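Local coordinates for protein restriction endonuclease LpnPI (Legionella pneumophila subsp. pneumophila str. Philadelphia 1, PDB 4RZL) that recognises modified cytosine in DNA through this N-terminal SRA-type domain of a modification-dependent restriction endonuclease, whose full-length chain probably also cuts the DNA, at residues A[12-17]-A[41-46]; A[19-24]-A[190-195]; A[25-30]-A[146-151]; A[68-73]-A[86-91]. All blocks are in the same frame, centred on the assembly; numbering follows the deposited sequence.

Contact 1. Residues A[12-17]-A[41-46]; sequences YSFDTL and ISKIIK
Leu17 and Ile44 are where the two backbones come closest, their CA atoms 5.1 Å apart. The 12-17 segment runs from the last residue of strand 11-12 into the following loop, whereas 41-46 holds the last turn of helix 40-44 and the two residues after it, Ile45 being the first to leave helical geometry. The loop makes a tight turn from Ser13 to Thr16, closed by Ser13 O, which accepts both the backbone N and the OG1 of Thr16; Ser13 OG in turn bonds Asp15 OD1. This turn presents Phe14 and Leu17 to the helix.

Lys43 makes the polar part of the meeting. Its chain runs out extended and crosses the Phe14 side chain at about a right angle, bringing the ammonium over one face of the ring. NZ lies 3.6 Å from the centroid of the Phe14 ring, a cation-pi contact. The same NZ donates to Phe14 O at 3.1 Å, coming from above the carbonyl plane. Phe14 CG is anti to the backbone N (chi1 -179°) and hence beside its own carbonyl carbon, so ring and O both flank the ammonium. A lysine suits this place: its tip is cationic, while its apolar CG packs on Leu17 CB and its CD makes a CH-pi contact with the Phe14 ring. Deeper in, Leu17 CB packs on Ile44 CG1 at 3.9 Å, two branched aliphatic residues that also touch Tyr28, while Ile44 reaches Leu22. This is loop-on-helix packing in which a Leu17-Ile44 contact beside a cation-pi pair joins the N-terminal loop to the C-terminal end of helix 40-44.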
# COMPACT_ATOMS: atom_id res chain seq x y z
N TYR A 12 -17.27 5.20 5.76
CA TYR A 12 -17.73 5.91 4.57
C TYR A 12 -18.61 5.04 3.69
O TYR A 12 -18.16 4.00 3.21
CB TYR A 12 -16.55 6.42 3.74
CG TYR A 12 -15.80 7.55 4.39
CD1 TYR A 12 -14.86 7.31 5.38
CD2 TYR A 12 -16.03 8.88 4.00
CE1 TYR A 12 -14.16 8.35 5.96
CE2 TYR A 12 -15.34 9.91 4.58
CZ TYR A 12 -14.41 9.64 5.57
OH TYR A 12 -13.72 10.67 6.15
N SER A 13 -19.85 5.45 3.48
CA SER A 13 -20.73 4.72 2.58
C SER A 13 -20.24 4.89 1.14
O SER A 13 -19.54 5.86 0.81
CB SER A 13 -22.18 5.20 2.72
OG SER A 13 -22.25 6.57 2.41
N PHE A 14 -20.62 3.94 0.28
CA PHE A 14 -20.10 3.85 -1.07
C PHE A 14 -20.36 5.11 -1.88
O PHE A 14 -19.56 5.49 -2.73
CB PHE A 14 -20.69 2.64 -1.79
CG PHE A 14 -20.20 2.47 -3.20
CD1 PHE A 14 -18.90 2.05 -3.45
CD2 PHE A 14 -21.04 2.69 -4.28
CE1 PHE A 14 -18.43 1.88 -4.76
CE2 PHE A 14 -20.59 2.51 -5.59
CZ PHE A 14 -19.29 2.11 -5.83
N ASP A 15 -21.46 5.79 -1.62
CA ASP A 15 -21.76 6.96 -2.43
C ASP A 15 -21.10 8.23 -1.88
O ASP A 15 -21.27 9.30 -2.44
CB ASP A 15 -23.28 7.14 -2.57
CG ASP A 15 -23.93 7.67 -1.30
OD1 ASP A 15 -23.48 7.29 -0.20
OD2 ASP A 15 -24.89 8.46 -1.42
N THR A 16 -20.30 8.11 -0.81
CA THR A 16 -19.55 9.26 -0.29
C THR A 16 -18.04 9.17 -0.57
O THR A 16 -17.27 10.00 -0.08
CB THR A 16 -19.77 9.47 1.23
OG1 THR A 16 -19.19 8.38 1.96
CG2 THR A 16 -21.26 9.56 1.54
N LEU A 17 -17.62 8.15 -1.32
CA LEU A 17 -16.20 7.87 -1.51
C LEU A 17 -15.46 8.89 -2.38
O LEU A 17 -14.28 9.19 -2.15
CB LEU A 17 -16.02 6.48 -2.14
CG LEU A 17 -16.54 5.31 -1.30
CD1 LEU A 17 -16.18 3.97 -1.94
CD2 LEU A 17 -16.06 5.37 0.14
N ILE A 41 -11.64 1.37 -3.73
CA ILE A 41 -10.38 2.05 -3.91
C ILE A 41 -10.34 2.94 -5.16
O ILE A 41 -9.88 4.08 -5.10
CB ILE A 41 -9.20 1.06 -3.97
CG1 ILE A 41 -8.99 0.43 -2.59
CG2 ILE A 41 -7.93 1.76 -4.40
CD1 ILE A 41 -7.93 -0.64 -2.57
N SER A 42 -10.81 2.42 -6.30
CA SER A 42 -10.76 3.18 -7.54
C SER A 42 -11.75 4.35 -7.54
O SER A 42 -11.61 5.30 -8.29
CB SER A 42 -11.00 2.28 -8.76
OG SER A 42 -12.14 1.47 -8.58
N LYS A 43 -12.77 4.27 -6.69
CA LYS A 43 -13.71 5.40 -6.57
C LYS A 43 -13.10 6.53 -5.74
O LYS A 43 -13.29 7.71 -6.05
CB LYS A 43 -15.02 4.94 -5.94
CG LYS A 43 -16.13 5.96 -6.12
CD LYS A 43 -17.46 5.35 -5.77
CE LYS A 43 -18.59 6.27 -6.17
NZ LYS A 43 -19.88 5.66 -5.78
N ILE A 44 -12.38 6.17 -4.69
CA ILE A 44 -11.71 7.15 -3.84
C ILE A 44 -10.61 7.87 -4.60
O ILE A 44 -10.44 9.09 -4.47
CB ILE A 44 -11.09 6.47 -2.60
CG1 ILE A 44 -12.16 5.74 -1.79
CG2 ILE A 44 -10.36 7.49 -1.72
CD1 ILE A 44 -11.59 4.84 -0.69
N ILE A 45 -9.83 7.11 -5.36
CA ILE A 45 -8.65 7.66 -6.02
C ILE A 45 -8.75 7.49 -7.52
O ILE A 45 -8.54 6.39 -8.03
CB ILE A 45 -7.36 6.98 -5.52
CG1 ILE A 45 -7.37 6.88 -3.99
CG2 ILE A 45 -6.14 7.73 -6.02
CD1 ILE A 45 -6.23 6.04 -3.43
N LYS A 46 -9.06 8.57 -8.22
CA LYS A 46 -9.08 8.54 -9.68
C LYS A 46 -7.66 8.36 -10.20
O LYS A 46 -6.74 9.06 -9.78
CB LYS A 46 -9.69 9.84 -10.24
CG LYS A 46 -11.16 10.03 -9.90
CD LYS A 46 -11.77 11.17 -10.72
CE LYS A 46 -13.10 11.64 -10.16
NZ LYS A 46 -14.07 10.53 -9.96

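Contact 2. Residues A[19-24]-A[190-195]; sequences NADLII and IPMVSR
Leu22 and Val193 form the hydrogen-bonded pair of a short two-stranded antiparallel sheet, Leu22 N donating to Val193 O at 2.8 Å and Val193 N to Leu22 O at 2.7 Å. Ile23 and Met192 follow as a non-hydrogen-bonded pair, and the pairing is prolonged beyond it by the nearly straight bond from Ile24 N to Pro191 O (3.1 Å). Proline lacks an N-H but still serves here through its carbonyl.

Side chains extend the polar contacts at the other end. Arg195, bent at chi2 and chi3, curls back side-on so that NE and NH2 both grip Ala20 O, at 2.9 and 2.8 Å; NH2 lies on a lone pair of that oxygen, NE above the carbonyl plane. Asp21 OD1 accepts the backbone N of Arg195 at 2.8 Å on its anti side, an acceptor well placed for an N-H in the first turn of a helix.

The apolar contacts divide between the two faces. Leu22 CB meets Val193 CB on the buried one; on the other, the long, unbranched chain of Met192 lets CG lie against Ile23 CG1 (4.1 Å) and SD by Asp21 CB.

Ser194 is the N-cap of helix 195-199, its OG bonded to Trp197 N and Asp208. Leu22 and Val193 rest on Phe133 of strand 132-137, Leu22 also on Phe149 and Val193 on Val152 of strand 147-155, while Arg195 NH2 reaches Ile44 O on helix 40-44.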
# COMPACT_ATOMS: atom_id res chain seq x y z
N ASN A 19 -15.36 12.11 -2.77
CA ASN A 19 -14.73 13.31 -2.22
C ASN A 19 -14.23 13.09 -0.79
O ASN A 19 -13.97 14.04 -0.06
CB ASN A 19 -15.68 14.52 -2.27
CG ASN A 19 -16.84 14.38 -1.31
OD1 ASN A 19 -17.26 13.27 -1.00
ND2 ASN A 19 -17.35 15.51 -0.83
N ALA A 20 -14.10 11.83 -0.39
CA ALA A 20 -13.65 11.49 0.96
C ALA A 20 -12.16 11.83 1.18
O ALA A 20 -11.36 11.82 0.24
CB ALA A 20 -13.88 10.01 1.24
N ASP A 21 -11.81 12.12 2.42
CA ASP A 21 -10.42 12.11 2.84
C ASP A 21 -10.02 10.67 3.17
O ASP A 21 -10.87 9.85 3.52
CB ASP A 21 -10.20 13.00 4.07
CG ASP A 21 -10.72 14.42 3.87
OD1 ASP A 21 -10.15 15.16 3.05
OD2 ASP A 21 -11.70 14.80 4.55
N LEU A 22 -8.73 10.37 3.08
CA LEU A 22 -8.22 9.08 3.56
C LEU A 22 -7.74 9.20 5.01
O LEU A 22 -6.76 9.89 5.31
CB LEU A 22 -7.09 8.56 2.66
CG LEU A 22 -7.57 7.96 1.33
CD1 LEU A 22 -6.39 7.66 0.39
CD2 LEU A 22 -8.39 6.70 1.60
N ILE A 23 -8.44 8.51 5.90
CA ILE A 23 -8.21 8.60 7.35
C ILE A 23 -7.73 7.27 7.92
O ILE A 23 -8.31 6.23 7.62
CB ILE A 23 -9.49 9.04 8.07
CG1 ILE A 23 -9.83 10.49 7.68
CG2 ILE A 23 -9.34 8.93 9.60
CD1 ILE A 23 -11.15 10.98 8.22
N ILE A 24 -6.68 7.31 8.74
CA ILE A 24 -6.12 6.11 9.36
C ILE A 24 -7.20 5.23 9.97
O ILE A 24 -7.98 5.68 10.82
CB ILE A 24 -5.07 6.46 10.44
CG1 ILE A 24 -3.78 6.95 9.79
CG2 ILE A 24 -4.81 5.25 11.34
CD1 ILE A 24 -3.06 5.88 8.97
N ILE A 190 1.08 10.00 9.44
CA ILE A 190 0.17 10.84 8.67
C ILE A 190 -1.23 10.36 9.01
O ILE A 190 -1.64 9.30 8.55
CB ILE A 190 0.39 10.72 7.16
CG1 ILE A 190 1.79 11.23 6.78
CG2 ILE A 190 -0.72 11.45 6.40
CD1 ILE A 190 2.11 11.09 5.30
N PRO A 191 -1.95 11.12 9.85
CA PRO A 191 -3.30 10.67 10.25
C PRO A 191 -4.33 10.78 9.13
O PRO A 191 -5.35 10.10 9.19
CB PRO A 191 -3.65 11.60 11.42
CG PRO A 191 -2.76 12.82 11.24
CD PRO A 191 -1.49 12.31 10.60
N MET A 192 -4.08 11.62 8.13
CA MET A 192 -5.06 11.88 7.09
C MET A 192 -4.44 12.34 5.79
O MET A 192 -3.55 13.21 5.77
CB MET A 192 -6.07 12.96 7.56
CG MET A 192 -7.11 13.30 6.52
SD MET A 192 -8.18 14.67 6.99
CE MET A 192 -7.17 16.05 6.47
N VAL A 193 -4.91 11.78 4.68
CA VAL A 193 -4.59 12.32 3.37
C VAL A 193 -5.82 13.05 2.86
O VAL A 193 -6.88 12.45 2.68
CB VAL A 193 -4.18 11.23 2.39
CG1 VAL A 193 -3.77 11.86 1.05
CG2 VAL A 193 -3.04 10.40 2.99
N SER A 194 -5.70 14.36 2.64
CA SER A 194 -6.87 15.18 2.31
C SER A 194 -7.40 14.94 0.89
O SER A 194 -6.63 14.58 -0.01
CB SER A 194 -6.54 16.66 2.48
OG SER A 194 -5.76 17.08 1.38
N ARG A 195 -8.70 15.15 0.69
CA ARG A 195 -9.27 15.11 -0.65
C ARG A 195 -8.56 16.06 -1.62
O ARG A 195 -8.36 15.73 -2.79
CB ARG A 195 -10.78 15.40 -0.60
CG ARG A 195 -11.43 15.60 -1.97
CD ARG A 195 -11.20 14.45 -2.95
NE ARG A 195 -11.34 13.13 -2.36
CZ ARG A 195 -11.09 12.00 -3.01
NH1 ARG A 195 -10.67 12.03 -4.27
NH2 ARG A 195 -11.25 10.83 -2.41

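Contact 3. Residues A[25-30]-A[146-151]; sequences DAVYEG and SVQFKG
Tyr28 and Phe149 lie side by side and point the same way, with Tyr28 CE1 3.8 Å from Phe149 CB. Val147 O sits at the edge of the Tyr28 ring, near its plane, and Tyr12 stacks on that ring from outside the pair. One face of the Phe149 ring carries Gly151 N over its centre. Flat, bulky rings suit this buried side, where Leu22 touches both; the Tyr28 hydroxyl is engaged by Asp21 O and Ile23 N.

Between the backbones, Tyr28 and Val147 are the hydrogen-bonded pair, Tyr28 N to Val147 O at 2.7 Å and Val147 N to Tyr28 O at 2.9 Å. Val27 faces Gln148 as a non-hydrogen-bonded pair. Phe149 N to Ala26 O and Asp25 N to Phe149 O (2.7 Å) continue the pairing past strand 27-28, which is thereby added antiparallel to strand 147-155 in the mixed sheet of the SRA-type domain, with strand 11-12 parallel on its other side.

On the Val27 and Gln148 side, polar ends converge on Asp25. Gln148, extended with CG anti to the backbone N (chi1 178°), brings NE2 to Asp25 O at 3.0 Å. Lys150 folds back on itself, and NZ forms a salt bridge with Asp25 OD1 (2.9 Å) from above the carboxylate plane. The same NZ donates to Gln148 OE1 at 2.8 Å, well above that carbonyl plane. At the far end Ser146 OG accepts Gly30 N and is bonded as well to Thr140 OG1.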
# COMPACT_ATOMS: atom_id res chain seq x y z
N ASP A 25 -7.26 4.00 9.47
CA ASP A 25 -8.16 2.93 9.92
C ASP A 25 -9.65 3.22 9.72
O ASP A 25 -10.49 2.50 10.26
CB ASP A 25 -7.87 2.58 11.37
CG ASP A 25 -6.52 1.90 11.54
OD1 ASP A 25 -5.98 1.40 10.51
OD2 ASP A 25 -6.01 1.83 12.67
N ALA A 26 -9.98 4.23 8.94
CA ALA A 26 -11.36 4.45 8.54
C ALA A 26 -11.74 3.37 7.52
O ALA A 26 -10.88 2.85 6.83
CB ALA A 26 -11.56 5.84 7.96
N VAL A 27 -13.03 3.04 7.45
CA VAL A 27 -13.52 2.00 6.55
C VAL A 27 -14.27 2.62 5.38
O VAL A 27 -15.03 3.57 5.55
CB VAL A 27 -14.44 1.01 7.30
CG1 VAL A 27 -15.24 0.13 6.35
CG2 VAL A 27 -13.61 0.15 8.28
N TYR A 28 -14.01 2.10 4.18
CA TYR A 28 -14.59 2.64 2.96
C TYR A 28 -15.38 1.55 2.27
O TYR A 28 -14.83 0.58 1.79
CB TYR A 28 -13.49 3.21 2.06
CG TYR A 28 -12.74 4.33 2.74
CD1 TYR A 28 -11.69 4.05 3.61
CD2 TYR A 28 -13.12 5.66 2.57
CE1 TYR A 28 -11.02 5.08 4.28
CE2 TYR A 28 -12.46 6.69 3.21
CZ TYR A 28 -11.41 6.40 4.07
OH TYR A 28 -10.76 7.44 4.71
N GLU A 29 -16.70 1.72 2.24
CA GLU A 29 -17.59 0.66 1.78
C GLU A 29 -17.61 0.53 0.27
O GLU A 29 -17.63 1.52 -0.46
CB GLU A 29 -19.00 0.92 2.31
CG GLU A 29 -19.07 0.75 3.82
CD GLU A 29 -20.48 0.64 4.34
OE1 GLU A 29 -21.24 1.62 4.19
OE2 GLU A 29 -20.82 -0.44 4.87
N GLY A 30 -17.60 -0.72 -0.19
CA GLY A 30 -17.69 -1.02 -1.61
C GLY A 30 -19.12 -1.00 -2.14
O GLY A 30 -20.08 -0.83 -1.38
N SER A 146 -15.70 -3.94 0.86
CA SER A 146 -15.28 -2.79 1.68
C SER A 146 -13.82 -2.90 2.11
O SER A 146 -13.32 -4.01 2.32
CB SER A 146 -16.19 -2.65 2.90
OG SER A 146 -17.54 -2.53 2.50
N VAL A 147 -13.14 -1.76 2.23
CA VAL A 147 -11.74 -1.74 2.63
C VAL A 147 -11.45 -0.79 3.79
O VAL A 147 -12.27 0.07 4.13
CB VAL A 147 -10.81 -1.34 1.44
CG1 VAL A 147 -11.00 -2.29 0.27
CG2 VAL A 147 -11.03 0.12 1.02
N GLN A 148 -10.29 -0.96 4.41
CA GLN A 148 -9.83 -0.08 5.46
C GLN A 148 -8.49 0.51 5.06
O GLN A 148 -7.61 -0.21 4.60
CB GLN A 148 -9.73 -0.84 6.78
CG GLN A 148 -9.20 -0.01 7.95
CD GLN A 148 -9.03 -0.83 9.22
OE1 GLN A 148 -8.42 -1.90 9.20
NE2 GLN A 148 -9.61 -0.35 10.32
N PHE A 149 -8.34 1.83 5.20
CA PHE A 149 -7.08 2.51 4.94
C PHE A 149 -6.12 2.32 6.13
O PHE A 149 -6.47 2.62 7.27
CB PHE A 149 -7.35 4.00 4.68
CG PHE A 149 -6.11 4.83 4.44
CD1 PHE A 149 -5.29 4.59 3.35
CD2 PHE A 149 -5.79 5.88 5.30
CE1 PHE A 149 -4.14 5.37 3.12
CE2 PHE A 149 -4.66 6.67 5.08
CZ PHE A 149 -3.83 6.41 3.98
N LYS A 150 -4.92 1.80 5.87
CA LYS A 150 -3.98 1.52 6.96
C LYS A 150 -2.84 2.54 7.04
O LYS A 150 -2.06 2.51 7.98
CB LYS A 150 -3.39 0.12 6.80
CG LYS A 150 -4.44 -0.99 6.62
CD LYS A 150 -5.44 -0.98 7.75
CE LYS A 150 -4.84 -1.52 9.06
NZ LYS A 150 -5.81 -1.46 10.21
N GLY A 151 -2.73 3.41 6.04
CA GLY A 151 -1.76 4.50 6.09
C GLY A 151 -0.93 4.75 4.84
O GLY A 151 -1.01 3.99 3.86

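Contact 4. Residues A[68-73]-A[86-91]; sequences LYTNME and GQFIYY
Leu68 and Tyr90 meet although their strands run almost perpendicular, at 82°, with axes no nearer than 8.7 Å; mostly side chains bridge the gap, though Tyr69 O lies at the edge of the Tyr90 ring. Leu68 CD1 sits over the centre of that ring, 4.0 Å from the centroid, a CH-pi contact. The other methyl, CD2, lies 3.8 Å from Tyr90 CZ, and Leu68 CB comes over the same ring. In Leu68, chi1 (-56°) brings CG to Tyr90 and chi2 (-177°) sets CD1 over the ring centre and CD2 toward CZ, a task for which a forked aliphatic residue is well shaped. Phe54 from strand 54-57 touches both residues.

In the mixed sheet of this SRA-type domain, strand 65-70 pairs with 54-57 and 132-137, strand 87-91 with 80-82 and 176-187, and the facing side chains pack between them. The Phe88 ring takes its neighbours at its edge: Thr70 CG2 approaches CZ from the opposite direction at 4.0 Å, and Leu68 CD1 lies 4.3 Å from CE2.

Threonine suits its place by serving two environments. Its methyl faces Phe88, while OG1 bonds Asp79 and accepts Met72 N in an ST turn that closes the strand. Asn71 OD1 then accepts Glu73 N in an Asx turn.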
# COMPACT_ATOMS: atom_id res chain seq x y z
N LEU A 68 -1.17 -0.59 -2.32
CA LEU A 68 -1.03 -1.98 -1.96
C LEU A 68 -2.31 -2.43 -1.30
O LEU A 68 -2.78 -1.80 -0.35
CB LEU A 68 0.15 -2.21 -1.02
CG LEU A 68 1.51 -1.73 -1.51
CD1 LEU A 68 2.57 -2.10 -0.48
CD2 LEU A 68 1.81 -2.32 -2.88
N TYR A 69 -2.86 -3.53 -1.79
CA TYR A 69 -4.13 -4.03 -1.29
C TYR A 69 -4.00 -5.50 -0.93
O TYR A 69 -3.49 -6.30 -1.72
CB TYR A 69 -5.23 -3.80 -2.34
CG TYR A 69 -6.50 -4.51 -2.00
CD1 TYR A 69 -7.25 -4.12 -0.91
CD2 TYR A 69 -6.95 -5.60 -2.75
CE1 TYR A 69 -8.41 -4.76 -0.57
CE2 TYR A 69 -8.12 -6.25 -2.42
CZ TYR A 69 -8.85 -5.82 -1.32
OH TYR A 69 -10.01 -6.44 -0.94
N THR A 70 -4.44 -5.86 0.26
CA THR A 70 -4.38 -7.25 0.66
C THR A 70 -5.67 -7.67 1.37
O THR A 70 -6.30 -6.86 2.06
CB THR A 70 -3.19 -7.52 1.59
OG1 THR A 70 -3.30 -8.85 2.11
CG2 THR A 70 -3.17 -6.55 2.75
N ASN A 71 -6.06 -8.92 1.21
CA ASN A 71 -7.27 -9.40 1.87
C ASN A 71 -7.00 -9.99 3.25
O ASN A 71 -7.93 -10.24 4.02
CB ASN A 71 -8.01 -10.41 0.99
CG ASN A 71 -7.21 -11.68 0.72
OD1 ASN A 71 -6.34 -12.07 1.50
ND2 ASN A 71 -7.52 -12.33 -0.40
N MET A 72 -5.72 -10.21 3.56
CA MET A 72 -5.29 -10.78 4.85
C MET A 72 -5.97 -12.12 5.20
O MET A 72 -6.07 -12.49 6.37
CB MET A 72 -5.55 -9.78 5.99
CG MET A 72 -5.06 -8.37 5.70
SD MET A 72 -3.41 -8.03 6.33
CE MET A 72 -3.76 -7.90 8.07
N GLU A 73 -6.39 -12.87 4.18
CA GLU A 73 -7.10 -14.14 4.40
C GLU A 73 -6.21 -15.36 4.22
O GLU A 73 -6.50 -16.42 4.77
CB GLU A 73 -8.30 -14.27 3.46
CG GLU A 73 -9.29 -13.12 3.50
CD GLU A 73 -10.30 -13.20 2.36
OE1 GLU A 73 -10.10 -14.03 1.45
OE2 GLU A 73 -11.29 -12.44 2.39
N GLY A 86 4.24 0.33 13.65
CA GLY A 86 4.01 1.01 12.38
C GLY A 86 4.74 0.30 11.25
O GLY A 86 5.34 0.93 10.38
N GLN A 87 4.71 -1.02 11.29
CA GLN A 87 5.40 -1.83 10.31
C GLN A 87 4.42 -2.70 9.53
O GLN A 87 3.55 -3.34 10.11
CB GLN A 87 6.44 -2.72 10.99
CG GLN A 87 7.34 -3.46 10.01
CD GLN A 87 8.34 -4.34 10.71
OE1 GLN A 87 8.12 -5.52 10.89
NE2 GLN A 87 9.47 -3.75 11.10
N PHE A 88 4.56 -2.71 8.22
CA PHE A 88 3.68 -3.50 7.36
C PHE A 88 4.48 -4.55 6.61
O PHE A 88 5.46 -4.23 5.95
CB PHE A 88 2.94 -2.59 6.37
CG PHE A 88 1.99 -3.32 5.45
CD1 PHE A 88 0.98 -4.11 5.96
CD2 PHE A 88 2.09 -3.16 4.08
CE1 PHE A 88 0.09 -4.77 5.13
CE2 PHE A 88 1.19 -3.81 3.23
CZ PHE A 88 0.19 -4.62 3.77
N ILE A 89 4.07 -5.80 6.71
CA ILE A 89 4.72 -6.87 5.97
C ILE A 89 3.81 -7.31 4.84
O ILE A 89 2.66 -7.65 5.07
CB ILE A 89 5.06 -8.07 6.85
CG1 ILE A 89 6.04 -7.64 7.95
CG2 ILE A 89 5.66 -9.20 6.01
CD1 ILE A 89 6.35 -8.74 8.93
N TYR A 90 4.35 -7.29 3.62
CA TYR A 90 3.57 -7.44 2.40
C TYR A 90 4.21 -8.44 1.44
O TYR A 90 5.41 -8.36 1.19
CB TYR A 90 3.45 -6.08 1.71
CG TYR A 90 2.76 -6.09 0.37
CD1 TYR A 90 1.37 -6.11 0.27
CD2 TYR A 90 3.50 -6.06 -0.81
CE1 TYR A 90 0.75 -6.11 -0.96
CE2 TYR A 90 2.88 -6.06 -2.05
CZ TYR A 90 1.50 -6.08 -2.13
OH TYR A 90 0.89 -6.07 -3.36
N TYR A 91 3.42 -9.37 0.91
CA TYR A 91 3.96 -10.36 -0.02
C TYR A 91 3.64 -9.99 -1.46
O TYR A 91 2.55 -9.49 -1.75
CB TYR A 91 3.44 -11.76 0.32
CG TYR A 91 4.09 -12.32 1.56
CD1 TYR A 91 3.57 -12.06 2.82
CD2 TYR A 91 5.25 -13.09 1.47
CE1 TYR A 91 4.18 -12.54 3.96
CE2 TYR A 91 5.86 -13.60 2.61
CZ TYR A 91 5.32 -13.33 3.85
OH TYR A 91 5.91 -13.81 4.99

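Contacts 1, 2 and 3 form one cluster, their centres 10 to 12 Å apart, whereas contact 4 lies 13 Å from contact 3 and about 20 and 19 Å from contacts 1 and 2, between centres. Tyr12 ties contact 1 to contact 3 through backbone bonds with Val27 and Glu29, and to contact 2 by packing on Ala20 and Ile23. The Tyr28 hydroxyl joins contacts 3 and 2. Contact 4 touches the cluster by packing, Tyr69 meeting Val147 of contact 3 and Ile41 of contact 1, but stays about 9 Å, nearest atoms, from contact 2. Along the chain, contacts 3 and 4 are nested within the loop that contact 2 closes.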